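PDB 5EVJ: arsenite methyltransferase from Chlamydomonas reinhardtii, which probably catalyses the methylation of arsenic(III) species with S-adenosyl-L-methionine as methyl donor, giving mono-, di- and trimethylated products. Local coordinates for residues A[240-245]-A[271-276]; A[285-290]-A[344-349]. The protein carries 15 engineered substitutions. One frame throughout, in Å; residues are numbered along the deposited sequence.

Contact 1: residues A[240-245]-A[271-276]; sequences TDPRQL and YRLFKV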
loop_
_atom_site.group_PDB
_atom_site.type_symbol
_atom_site.label_atom_id
_atom_site.label_comp_id
_atom_site.label_asym_id
_atom_site.label_seq_id
_atom_site.Cartn_x
_atom_site.Cartn_y
_atom_site.Cartn_z
ATOM N N THR A 240 7.157 11.172 4.337
ATOM C CA THR A 240 6.974 12.136 5.386
ATOM C C THR A 240 5.589 12.190 5.977
ATOM O O THR A 240 5.434 12.738 7.060
ATOM C CB THR A 240 7.386 13.465 4.871
ATOM O OG1 THR A 240 8.638 13.274 4.236
ATOM C CG2 THR A 240 7.503 14.529 5.998
ATOM N N ASP A 241 4.574 11.647 5.280
ATOM C CA ASP A 241 3.176 11.777 5.777
ATOM C C ASP A 241 2.336 10.592 5.416
ATOM O O ASP A 241 1.453 10.681 4.559
ATOM C CB ASP A 241 2.591 13.085 5.330
ATOM C CG ASP A 241 1.116 13.277 5.773
ATOM O OD1 ASP A 241 0.657 12.690 6.790
ATOM O OD2 ASP A 241 0.385 14.022 5.096
ATOM N N PRO A 242 2.638 9.441 6.032
ATOM C CA PRO A 242 1.834 8.259 5.849
ATOM C C PRO A 242 0.363 8.540 6.082
ATOM O O PRO A 242 0.048 9.281 6.955
ATOM C CB PRO A 242 2.327 7.302 6.969
ATOM C CG PRO A 242 3.724 7.702 7.206
ATOM C CD PRO A 242 3.618 9.231 7.117
ATOM N N ARG A 243 -0.514 7.921 5.297
ATOM C CA ARG A 243 -1.947 8.139 5.404
ATOM C C ARG A 243 -2.580 6.799 5.538
ATOM O O ARG A 243 -2.247 5.857 4.842
ATOM C CB ARG A 243 -2.488 8.833 4.153
ATOM C CG ARG A 243 -2.027 10.271 3.968
ATOM C CD ARG A 243 -2.826 11.291 4.781
ATOM N NE ARG A 243 -2.216 12.611 4.570
ATOM C CZ ARG A 243 -2.736 13.537 3.773
ATOM N NH1 ARG A 243 -3.880 13.299 3.172
ATOM N NH2 ARG A 243 -2.126 14.706 3.599
ATOM N N GLN A 244 -3.503 6.726 6.457
ATOM C CA GLN A 244 -4.217 5.525 6.786
ATOM C C GLN A 244 -5.461 5.449 5.862
ATOM O O GLN A 244 -6.332 6.342 5.853
ATOM C CB GLN A 244 -4.546 5.633 8.285
ATOM C CG GLN A 244 -5.618 4.677 8.737
ATOM C CD GLN A 244 -5.736 4.622 10.249
ATOM O OE1 GLN A 244 -4.736 4.518 10.963
ATOM N NE2 GLN A 244 -6.972 4.704 10.742
ATOM N N LEU A 245 -5.568 4.411 5.061
ATOM C CA LEU A 245 -6.734 4.339 4.182
ATOM C C LEU A 245 -7.889 3.673 4.926
ATOM O O LEU A 245 -9.024 4.102 4.819
ATOM C CB LEU A 245 -6.398 3.543 2.888
ATOM C CG LEU A 245 -7.609 3.266 1.948
ATOM C CD1 LEU A 245 -8.282 4.565 1.500
ATOM C CD2 LEU A 245 -7.305 2.396 0.746
ATOM N N TYR A 271 -1.953 1.368 4.631
ATOM C CA TYR A 271 -1.272 2.641 4.613
ATOM C C TYR A 271 -0.966 3.068 3.202
ATOM O O TYR A 271 -0.690 2.206 2.324
ATOM C CB TYR A 271 0.098 2.532 5.387
ATOM C CG TYR A 271 -0.067 2.837 6.862
ATOM C CD1 TYR A 271 -0.456 4.106 7.299
ATOM C CD2 TYR A 271 0.180 1.848 7.826
ATOM C CE1 TYR A 271 -0.588 4.399 8.664
ATOM C CE2 TYR A 271 0.062 2.101 9.173
ATOM C CZ TYR A 271 -0.367 3.368 9.596
ATOM O OH TYR A 271 -0.529 3.567 10.938
ATOM N N ARG A 272 -0.894 4.387 3.027
ATOM C CA ARG A 272 -0.556 5.012 1.792
ATOM C C ARG A 272 0.689 5.868 1.963
ATOM O O ARG A 272 0.685 6.852 2.714
ATOM C CB ARG A 272 -1.718 5.833 1.279
ATOM C CG ARG A 272 -2.986 4.979 1.183
ATOM C CD ARG A 272 -4.001 5.722 0.298
ATOM N NE ARG A 272 -3.696 5.634 -1.138
ATOM C CZ ARG A 272 -4.584 5.755 -2.137
ATOM N NH1 ARG A 272 -5.853 6.030 -1.892
ATOM N NH2 ARG A 272 -4.198 5.579 -3.430
ATOM N N LEU A 273 1.748 5.508 1.226
ATOM C CA LEU A 273 3.028 6.143 1.372
ATOM C C LEU A 273 3.433 6.714 0.008
ATOM O O LEU A 273 4.045 6.003 -0.845
ATOM C CB LEU A 273 4.018 5.136 1.861
ATOM C CG LEU A 273 4.284 4.914 3.356
ATOM C CD1 LEU A 273 3.065 5.071 4.254
ATOM C CD2 LEU A 273 4.965 3.559 3.567
ATOM N N PHE A 274 3.128 7.993 -0.186
ATOM C CA PHE A 274 3.360 8.608 -1.451
ATOM C C PHE A 274 4.697 9.159 -1.488
ATOM O O PHE A 274 5.187 9.690 -0.440
ATOM C CB PHE A 274 2.396 9.760 -1.688
ATOM C CG PHE A 274 1.051 9.300 -2.106
ATOM C CD1 PHE A 274 0.748 9.123 -3.478
ATOM C CD2 PHE A 274 0.081 8.995 -1.150
ATOM C CE1 PHE A 274 -0.508 8.676 -3.876
ATOM C CE2 PHE A 274 -1.174 8.574 -1.544
ATOM C CZ PHE A 274 -1.508 8.408 -2.912
ATOM N N LYS A 275 5.246 9.147 -2.718
ATOM C CA LYS A 275 6.543 9.730 -2.949
ATOM C C LYS A 275 6.429 10.942 -3.878
ATOM O O LYS A 275 6.176 10.810 -5.034
ATOM C CB LYS A 275 7.510 8.652 -3.486
ATOM C CG LYS A 275 8.802 9.243 -4.008
ATOM C CD LYS A 275 9.890 8.200 -4.268
ATOM C CE LYS A 275 11.151 8.776 -5.027
ATOM N NZ LYS A 275 12.161 7.632 -5.299
ATOM N N VAL A 276 6.663 12.119 -3.377
ATOM C CA VAL A 276 6.603 13.300 -4.257
ATOM C C VAL A 276 7.749 14.191 -3.855
ATOM O O VAL A 276 7.599 15.113 -3.041
ATOM C CB VAL A 276 5.220 14.018 -4.187
ATOM C CG1 VAL A 276 5.173 15.083 -5.245
ATOM C CG2 VAL A 276 4.075 13.018 -4.340
HETATM O O HOH W 1 6.978 11.438 1.201
HETATM O O HOH W 2 1.827 9.366 2.178
HETATM O O HOH W 3 4.417 10.081 2.738
HETATM O O HOH W 4 -2.135 5.303 12.005
#
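Arg243 O lies at the edge of the Tyr271 ring, near its plane and 3.5 Å from CD1, while Pro242 CB and Gln244 CA approach the same ring obliquely. The Arg243 guanidinium turns its edge to Asp241: NE and NH2 both hold OD2, each at 3.0 Å, and Asn323 ND2 bonds to it too. NE comes from above the carboxylate plane and NH2 nearly along the C-O axis. A bend at chi2 (-82°) swings this end off the partner strand to Asp241, Asp307 and Thr324. A leucine in place of Arg243 would probably leave the carboxylates of Asp241 and Asp307 without their positive mate. Arg243 and Arg272 form an antiparallel hydrogen-bonded pair, with Arg243 N to Arg272 O at 3.0 Å and Arg272 N to Arg243 O at 2.7 Å. Toward Asp241 and Phe274 the backbones part, and one water, in plane at the Phe274 ring edge, bridges Asp241 O, Arg272 O and Phe274 N. Another links Gln244 OE1 to Tyr271 OH, while Gln244 NE2 is bonded to Asp308. Leu273 CD1 packs on Pro242 CB at 3.6 Å, and Leu245 CB lies along the Arg272 chain, whose guanidinium reaches Glu194. This is the antiparallel end of a class I methyltransferase sheet: edge strand 243-249 on strand 266-274, which is backed by strand 193-202. Helix 227-237 covers Pro242 and Tyr271, and helix 322-329 meets Asp241, Arg243 and Phe274.

Contact 2: residues A[285-290]-A[344-349]; sequences EDYGQV and AVHYGQ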
loop_
_atom_site.group_PDB
_atom_site.type_symbol
_atom_site.label_atom_id
_atom_site.label_comp_id
_atom_site.label_asym_id
_atom_site.label_seq_id
_atom_site.Cartn_x
_atom_site.Cartn_y
_atom_site.Cartn_z
ATOM N N GLU A 285 0.076 21.958 5.619
ATOM C CA GLU A 285 0.501 23.333 5.418
ATOM C C GLU A 285 -0.429 23.940 4.404
ATOM O O GLU A 285 -0.836 23.282 3.424
ATOM C CB GLU A 285 1.930 23.419 4.822
ATOM C CG GLU A 285 3.046 22.895 5.740
ATOM C CD GLU A 285 3.231 23.752 7.014
ATOM O OE1 GLU A 285 2.535 24.813 7.164
ATOM O OE2 GLU A 285 4.077 23.389 7.884
ATOM N N ASP A 286 -0.710 25.227 4.564
ATOM C CA ASP A 286 -1.805 25.832 3.803
ATOM C C ASP A 286 -1.278 26.637 2.632
ATOM O O ASP A 286 -0.770 27.708 2.844
ATOM C CB ASP A 286 -2.587 26.776 4.733
ATOM C CG ASP A 286 -3.958 27.275 4.100
ATOM O OD1 ASP A 286 -4.176 27.116 2.841
ATOM O OD2 ASP A 286 -4.817 27.767 4.913
ATOM N N TYR A 287 -1.437 26.180 1.406
ATOM C CA TYR A 287 -1.075 27.016 0.270
ATOM C C TYR A 287 -2.327 27.522 -0.492
ATOM O O TYR A 287 -2.205 28.036 -1.615
ATOM C CB TYR A 287 -0.131 26.242 -0.673
ATOM C CG TYR A 287 1.098 25.758 0.010
ATOM C CD1 TYR A 287 2.159 26.607 0.239
ATOM C CD2 TYR A 287 1.196 24.436 0.460
ATOM C CE1 TYR A 287 3.300 26.161 0.906
ATOM C CE2 TYR A 287 2.316 23.987 1.100
ATOM C CZ TYR A 287 3.360 24.873 1.341
ATOM O OH TYR A 287 4.493 24.446 1.979
ATOM N N GLY A 288 -3.502 27.428 0.133
ATOM C CA GLY A 288 -4.743 27.870 -0.509
ATOM C C GLY A 288 -5.171 27.104 -1.767
ATOM O O GLY A 288 -5.875 27.675 -2.652
ATOM N N GLN A 289 -4.768 25.824 -1.861
ATOM C CA GLN A 289 -5.136 25.052 -3.007
ATOM C C GLN A 289 -6.537 24.450 -2.871
ATOM O O GLN A 289 -7.041 24.205 -1.742
ATOM C CB GLN A 289 -4.095 23.970 -3.293
ATOM C CG GLN A 289 -2.709 24.488 -3.642
ATOM C CD GLN A 289 -1.650 23.442 -3.266
ATOM O OE1 GLN A 289 -1.529 23.034 -2.107
ATOM N NE2 GLN A 289 -0.979 22.929 -4.262
ATOM N N VAL A 290 -7.138 24.171 -4.033
ATOM C CA VAL A 290 -8.438 23.419 -4.087
ATOM C C VAL A 290 -8.302 22.225 -4.998
ATOM O O VAL A 290 -7.762 22.387 -6.098
ATOM C CB VAL A 290 -9.513 24.367 -4.698
ATOM C CG1 VAL A 290 -10.853 23.658 -4.969
ATOM C CG2 VAL A 290 -9.662 25.606 -3.791
ATOM N N ALA A 344 2.967 29.098 -4.538
ATOM C CA ALA A 344 3.737 30.376 -4.503
ATOM C C ALA A 344 3.542 31.208 -3.231
ATOM O O ALA A 344 4.341 32.105 -2.914
ATOM C CB ALA A 344 3.526 31.228 -5.762
ATOM N N VAL A 345 2.480 30.933 -2.502
ATOM C CA VAL A 345 2.215 31.741 -1.342
ATOM C C VAL A 345 1.804 30.813 -0.283
ATOM O O VAL A 345 0.889 30.025 -0.484
ATOM C CB VAL A 345 1.091 32.835 -1.525
ATOM C CG1 VAL A 345 0.901 33.561 -0.184
ATOM C CG2 VAL A 345 1.413 33.843 -2.677
ATOM N N HIS A 346 2.487 30.931 0.857
ATOM C CA HIS A 346 2.172 30.120 2.033
ATOM C C HIS A 346 1.298 30.915 2.998
ATOM O O HIS A 346 1.592 32.105 3.322
ATOM C CB HIS A 346 3.516 29.670 2.676
ATOM C CG HIS A 346 3.386 28.938 3.968
ATOM N ND1 HIS A 346 2.900 27.653 4.053
ATOM C CD2 HIS A 346 3.727 29.292 5.221
ATOM C CE1 HIS A 346 2.893 27.259 5.318
ATOM N NE2 HIS A 346 3.395 28.244 6.041
ATOM N N TYR A 347 0.269 30.252 3.510
ATOM C CA TYR A 347 -0.718 30.934 4.355
ATOM C C TYR A 347 -0.659 30.553 5.800
ATOM O O TYR A 347 -1.345 31.168 6.632
ATOM C CB TYR A 347 -2.187 30.693 3.841
ATOM C CG TYR A 347 -2.412 31.285 2.464
ATOM C CD1 TYR A 347 -2.770 32.629 2.297
ATOM C CD2 TYR A 347 -2.226 30.499 1.326
ATOM C CE1 TYR A 347 -2.938 33.161 1.013
ATOM C CE2 TYR A 347 -2.376 31.005 0.036
ATOM C CZ TYR A 347 -2.732 32.323 -0.129
ATOM O OH TYR A 347 -2.858 32.772 -1.428
ATOM N N GLY A 348 0.097 29.495 6.128
ATOM C CA GLY A 348 0.098 29.122 7.522
ATOM C C GLY A 348 -0.235 27.678 7.634
ATOM O O GLY A 348 -0.242 26.955 6.652
ATOM N N GLN A 349 -0.429 27.225 8.851
ATOM C CA GLN A 349 -0.761 25.877 9.003
ATOM C C GLN A 349 -2.252 25.633 8.633
ATOM O O GLN A 349 -3.117 26.428 8.986
ATOM C CB GLN A 349 -0.502 25.505 10.444
ATOM C CG GLN A 349 -0.706 24.010 10.715
ATOM C CD GLN A 349 -0.451 23.717 12.157
ATOM O OE1 GLN A 349 0.183 24.555 12.905
ATOM N NE2 GLN A 349 -0.905 22.567 12.594
#
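Asp286 O takes the backbone N of Tyr347 at 2.8 Å, with an N-H...O angle of 156°. With the bond from Asp286 N to Gly348 O, also 2.8 Å, it ties a short, weakly bonded antiparallel strand pair, 285-286 against 348-349. An Asx turn follows directly: the Asp286 carboxylate accepts the backbone N of Gly288 through OD1 at 2.8 Å, turning the chain toward strand 289-293. The Tyr347 ring lies against this turn, with Asp286 O and Tyr287 O at its edge. Gly288 has positive phi, and a CB there would run into CE2 of that ring. His346 has CG anti to the backbone N and beside the carbonyl carbon (chi1 174°), which turns the imidazole edge to Tyr287 CE1 and the Glu285 carboxylate; Gly348 N sits over one face. The Tyr287 and His346 rings meet obliquely, their centroids 5.3 Å apart, and Tyr287 OH is bonded to Glu281. Most of the touching residues are exposed, so this is a surface contact that joins 344-349, close to the end of the modelled chain, to 285-290. Glu285 OE1 approaches His346 CE1 to 3.1 Å.

How the contacts relate
The two contacts follow in series: contact 1 closes with strand 266-274, and strand 285-286, the next in the chain, opens contact 2. Their centres are about 20 Å apart and their nearest atoms about 8 Å, so they do not touch. The centre of contact 1, in the central sheet of the methyltransferase fold, is about 9 Å from the centre of the chain; that of contact 2, in the C-terminal part, is about 28 Å from it. Helix 322-329 touches both: its side chains pack on contact 1, while Gly322 at its start bonds to the backbone of Glu285. A bound sodium ion is about 13 Å from the Leu245 side chain.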